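Local coordinates for flagellar hook-associated protein 2 (Helicobacter pylori, PDB 6IWY) that caps the tip of the growing flagellar filament, promoting polymerization of flagellin monomers there and keeping unpolymerized subunits from leaking out, at residues E350-Q353 against N354-M358. Sequence-based numbering, arbitrary orientation.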
ATOM      1  N   GLU A 350       9.205   5.033  -0.982  1.00 42.11           N
ATOM      2  CA  GLU A 350       9.099   5.596  -2.321  1.00 42.80           C
ATOM      3  C   GLU A 350      10.464   5.598  -2.972  1.00 43.04           C
ATOM      4  O   GLU A 350      10.611   5.141  -4.071  1.00 42.03           O
ATOM      5  CB  GLU A 350       8.515   7.032  -2.249  1.00 44.78           C
ATOM      6  CG  GLU A 350       8.362   7.779  -3.553  1.00 47.45           C
ATOM      7  CD  GLU A 350       7.590   9.082  -3.394  1.00 53.90           C
ATOM      8  OE1 GLU A 350       7.576   9.647  -2.254  1.00 58.49           O
ATOM      9  OE2 GLU A 350       7.009   9.543  -4.420  1.00 54.92           O
ATOM     10  N   ALA A 351      11.481   6.077  -2.276  1.00 44.82           N
ATOM     11  CA  ALA A 351      12.805   6.098  -2.865  1.00 46.87           C
ATOM     12  C   ALA A 351      13.377   4.688  -3.198  1.00 47.21           C
ATOM     13  O   ALA A 351      14.177   4.585  -4.123  1.00 48.67           O
ATOM     14  CB  ALA A 351      13.747   6.878  -2.002  1.00 48.50           C
ATOM     15  N   SER A 352      12.929   3.635  -2.492  1.00 47.40           N
ATOM     16  CA  SER A 352      13.482   2.276  -2.578  1.00 47.98           C
ATOM     17  C   SER A 352      12.535   1.238  -3.151  1.00 47.68           C
ATOM     18  O   SER A 352      12.924   0.086  -3.427  1.00 48.08           O
ATOM     19  CB  SER A 352      13.856   1.796  -1.186  1.00 49.06           C
ATOM     20  OG  SER A 352      12.677   1.648  -0.425  1.00 49.03           O
ATOM     21  N   GLN A 353      11.292   1.619  -3.359  1.00 48.17           N
ATOM     22  CA  GLN A 353      10.357   0.716  -4.027  1.00 48.19           C
ATOM     23  C   GLN A 353      10.881   0.069  -5.299  1.00 48.75           C
ATOM     24  O   GLN A 353      10.635  -1.091  -5.509  1.00 48.31           O
ATOM     25  CB  GLN A 353       9.072   1.445  -4.382  1.00 48.20           C
ATOM     26  CG  GLN A 353       7.945   0.510  -4.834  1.00 48.41           C
ATOM     27  CD  GLN A 353       7.767   0.440  -6.336  1.00 49.19           C
ATOM     28  OE1 GLN A 353       8.122   1.383  -7.075  1.00 50.73           O
ATOM     29  NE2 GLN A 353       7.161  -0.655  -6.800  1.00 48.91           N
ATOM     30  N   ASN A 354      11.556   0.825  -6.154  1.00 51.10           N
ATOM     31  CA  ASN A 354      11.885   0.355  -7.519  1.00 52.73           C
ATOM     32  C   ASN A 354      12.931  -0.777  -7.548  1.00 53.06           C
ATOM     33  O   ASN A 354      12.950  -1.591  -8.447  1.00 52.32           O
ATOM     34  CB  ASN A 354      12.363   1.522  -8.408  1.00 54.44           C
ATOM     35  CG  ASN A 354      12.047   1.288  -9.880  1.00 59.14           C
ATOM     36  OD1 ASN A 354      10.881   1.081 -10.230  1.00 64.83           O
ATOM     37  ND2 ASN A 354      13.076   1.296 -10.751  1.00 62.11           N
ATOM     38  N   THR A 355      13.777  -0.815  -6.528  1.00 54.39           N
ATOM     39  CA  THR A 355      14.886  -1.751  -6.457  1.00 55.49           C
ATOM     40  C   THR A 355      14.525  -2.872  -5.483  1.00 54.55           C
ATOM     41  O   THR A 355      14.586  -4.042  -5.822  1.00 55.14           O
ATOM     42  CB  THR A 355      16.129  -1.015  -5.952  1.00 57.38           C
ATOM     43  OG1 THR A 355      15.797   0.360  -5.715  1.00 59.22           O
ATOM     44  CG2 THR A 355      17.236  -1.078  -6.951  1.00 59.62           C
ATOM     45  N   LEU A 356      14.100  -2.506  -4.283  1.00 54.04           N
ATOM     46  CA  LEU A 356      13.817  -3.488  -3.243  1.00 53.56           C
ATOM     47  C   LEU A 356      12.457  -4.148  -3.307  1.00 52.83           C
ATOM     48  O   LEU A 356      12.348  -5.290  -2.868  1.00 53.42           O
ATOM     49  CB  LEU A 356      13.970  -2.867  -1.854  1.00 53.86           C
ATOM     50  CG  LEU A 356      15.369  -2.329  -1.525  1.00 54.27           C
ATOM     51  CD1 LEU A 356      15.419  -1.789  -0.084  1.00 52.40           C
ATOM     52  CD2 LEU A 356      16.431  -3.408  -1.764  1.00 51.19           C
ATOM     53  N   PHE A 357      11.428  -3.471  -3.832  1.00 52.17           N
ATOM     54  CA  PHE A 357      10.043  -3.913  -3.601  1.00 51.38           C
ATOM     55  C   PHE A 357       9.114  -4.049  -4.784  1.00 51.59           C
ATOM     56  O   PHE A 357       7.943  -3.760  -4.686  1.00 51.16           O
ATOM     57  CB  PHE A 357       9.352  -2.970  -2.605  1.00 51.53           C
ATOM     58  CG  PHE A 357      10.004  -2.894  -1.273  1.00 50.87           C
ATOM     59  CD1 PHE A 357      10.309  -4.037  -0.567  1.00 50.48           C
ATOM     60  CD2 PHE A 357      10.277  -1.669  -0.709  1.00 51.41           C
ATOM     61  CE1 PHE A 357      10.882  -3.963   0.676  1.00 52.33           C
ATOM     62  CE2 PHE A 357      10.864  -1.589   0.522  1.00 53.09           C
ATOM     63  CZ  PHE A 357      11.167  -2.745   1.224  1.00 52.78           C
ATOM     64  N   MET A 358       9.587  -4.517  -5.912  1.00 54.13           N
ATOM     65  CA  MET A 358       8.647  -4.921  -6.952  1.00 54.67           C
ATOM     66  C   MET A 358       7.614  -5.865  -6.334  1.00 54.05           C
ATOM     67  O   MET A 358       7.956  -6.723  -5.500  1.00 55.05           O
ATOM     68  CB  MET A 358       9.379  -5.594  -8.103  1.00 55.89           C
ATOM     69  CG  MET A 358       9.639  -4.669  -9.331  1.00 61.25           C
ATOM     70  SD  MET A 358       9.253  -2.861  -9.234  1.00 69.28           S
ATOM     71  CE  MET A 358       9.577  -2.398 -10.956  1.00 70.75           C
TER
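The ring of F357 lies obliquely beside S352 and Q353, its CE2 3.8 Å from S352 OG and its CD2 4.1 Å from Q353 CA. L356 CB sits over the centre of one face. CG of F357 is anti to its own carbonyl carbon (chi1 -60°), which turns the ring back toward S352 and Q353. The polar partners of S352 OG lie outside this stretch: T61 OG1 and the carbonyl oxygens of S348 and Y349, which its single proton cannot both serve fully. Along the backbone, S352 O receives L356 N at 3.0 Å, nearly in line with its carbonyl bond (173°). The helix is kinked at N354-T355, where T355 N makes a weak bond to the same oxygen instead of a regular helical one. L356 also reaches back, CD1 lying 4.1 Å from S352 CB. One residue on, F357 N bonds to Q353 O at 3.0 Å, from above the carbonyl plane, just where F357 leaves helical geometry. The Q353 side chain bends at chi2 (-100°) and meets M358 crosswise, NE2 3.9 Å from SD. This is the C-terminal end of helix 349-356, which links strands 344-347 and 359-361 of different antiparallel sheets. M358 pairs through its backbone with G46 of strand 42-49, the neighbour of strand 359-361, while L356 and F357 pack on T61 of strand 61-67 and F357 also reaches L63 and F56.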